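Local coordinates for programmed cell death 6-interacting protein (Homo sapiens, PDB 5WA1), which acts in endocytosis, multivesicular body biogenesis, membrane repair and cytokinesis, and binds CHMP4 proteins through its Bro1 domain, the part in this chain, at residues A[282-285]-A[286-289]. Sequence-based numbering, arbitrary orientation.
Sequences SILA and KQQK
L284 meets two glutamine side chains at the end of helix 262-287. Its methyl CD1 lies 3.7 Å from NE2 of Q288 and 3.9 Å from OE1 of Q287, so one branch of the leucine packs beside both amides. The side chains of L284 and Q287 run at about a right angle to each other. With CG of L284 anti to the backbone N and beside the carbonyl carbon (chi1 -179°), CD1 ends close to the next turn, although the side chain first sets out away from it. On the other flank of Q287, NE2 approaches CG2 of I283 at 3.9 Å; these contacts, one turn apart, are van der Waals in character. Q287 CG also sits 3.4 Å from the I283 carbonyl oxygen.

Backbone bonds carry the helix to its end. The amides of K286 and Q287 donate to O of S282 and I283, and Q288 N reaches O of L284 at 3.0 Å with a more bent N-H...O angle of 144°. The same Q288 N makes a weak second bond to O of A285.

K286 NZ forms a salt bridge with E294 of helix 291-311, while S282 OG is hydrogen-bonded to the carbonyl oxygen of Y279, three residues back in the same helix. I283, L284 and Q287 also touch the start of helix 231-252, through D231 and A232.

K289, with positive phi (68°), donates its N to O of K286 (2.8 Å), one of the two bonds back into the last turn of a Schellman motif, closing the C-terminal end of helix 262-287. This cap ends one helix of the antiparallel hairpin 262-287/291-311 in the largely helical Bro1 domain, within the region that interacts with CHMP4 proteins.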
loop_
_atom_site.group_PDB
_atom_site.type_symbol
_atom_site.label_atom_id
_atom_site.label_comp_id
_atom_site.label_asym_id
_atom_site.label_seq_id
_atom_site.Cartn_x
_atom_site.Cartn_y
_atom_site.Cartn_z
ATOM N N SER A 282 2.677 -13.486 25.638
ATOM C CA SER A 282 3.332 -14.352 26.609
ATOM C C SER A 282 4.113 -13.543 27.645
ATOM O O SER A 282 4.185 -13.939 28.817
ATOM C CB SER A 282 4.252 -15.355 25.899
ATOM O OG SER A 282 5.520 -14.760 25.632
ATOM N N ILE A 283 4.713 -12.424 27.235
ATOM C CA ILE A 283 5.390 -11.540 28.184
ATOM C C ILE A 283 4.398 -11.000 29.207
ATOM O O ILE A 283 4.686 -10.951 30.412
ATOM C CB ILE A 283 6.102 -10.394 27.432
ATOM C CG1 ILE A 283 7.214 -10.953 26.544
ATOM C CG2 ILE A 283 6.646 -9.342 28.422
ATOM C CD1 ILE A 283 7.889 -9.904 25.684
ATOM N N LEU A 284 3.220 -10.572 28.742
ATOM C CA LEU A 284 2.169 -10.147 29.661
ATOM C C LEU A 284 1.783 -11.276 30.607
ATOM O O LEU A 284 1.643 -11.060 31.816
ATOM C CB LEU A 284 0.943 -9.677 28.875
ATOM C CG LEU A 284 -0.249 -9.183 29.701
ATOM C CD1 LEU A 284 0.163 -8.074 30.665
ATOM C CD2 LEU A 284 -1.360 -8.695 28.772
ATOM N N ALA A 285 1.611 -12.485 30.076
ATOM C CA ALA A 285 1.278 -13.625 30.929
ATOM C C ALA A 285 2.338 -13.825 32.006
ATOM O O ALA A 285 2.002 -14.033 33.177
ATOM C CB ALA A 285 1.128 -14.893 30.088
ATOM N N LYS A 286 3.620 -13.742 31.632
ATOM C CA LYS A 286 4.687 -13.927 32.615
ATOM C C LYS A 286 4.629 -12.854 33.689
ATOM O O LYS A 286 4.772 -13.149 34.887
ATOM C CB LYS A 286 6.052 -13.924 31.922
ATOM C CG LYS A 286 7.195 -14.462 32.797
ATOM C CD LYS A 286 8.536 -14.413 32.069
ATOM C CE LYS A 286 9.605 -15.256 32.781
ATOM N NZ LYS A 286 9.365 -16.742 32.606
ATOM N N GLN A 287 4.422 -11.600 33.280
ATOM C CA GLN A 287 4.329 -10.500 34.228
ATOM C C GLN A 287 3.206 -10.714 35.221
ATOM O O GLN A 287 3.310 -10.293 36.377
ATOM C CB GLN A 287 4.114 -9.181 33.486
ATOM C CG GLN A 287 5.353 -8.652 32.829
ATOM C CD GLN A 287 5.049 -7.515 31.868
ATOM O OE1 GLN A 287 3.885 -7.240 31.563
ATOM N NE2 GLN A 287 6.094 -6.862 31.377
ATOM N N GLN A 288 2.141 -11.387 34.801
ATOM C CA GLN A 288 1.023 -11.703 35.672
ATOM C C GLN A 288 1.217 -13.018 36.415
ATOM O O GLN A 288 0.294 -13.456 37.106
ATOM C CB GLN A 288 -0.271 -11.743 34.857
ATOM C CG GLN A 288 -0.661 -10.373 34.299
ATOM C CD GLN A 288 -1.874 -10.428 33.400
ATOM O OE1 GLN A 288 -2.331 -11.506 33.009
ATOM N NE2 GLN A 288 -2.403 -9.258 33.059
ATOM N N LYS A 289 2.384 -13.656 36.266
ATOM C CA LYS A 289 2.719 -14.917 36.936
ATOM C C LYS A 289 1.878 -16.079 36.413
ATOM O O LYS A 289 1.654 -17.067 37.116
ATOM C CB LYS A 289 2.589 -14.800 38.457
ATOM C CG LYS A 289 3.339 -13.610 39.028
ATOM C CD LYS A 289 3.176 -13.533 40.519
ATOM C CE LYS A 289 3.739 -12.244 41.080
ATOM N NZ LYS A 289 3.625 -12.286 42.560
#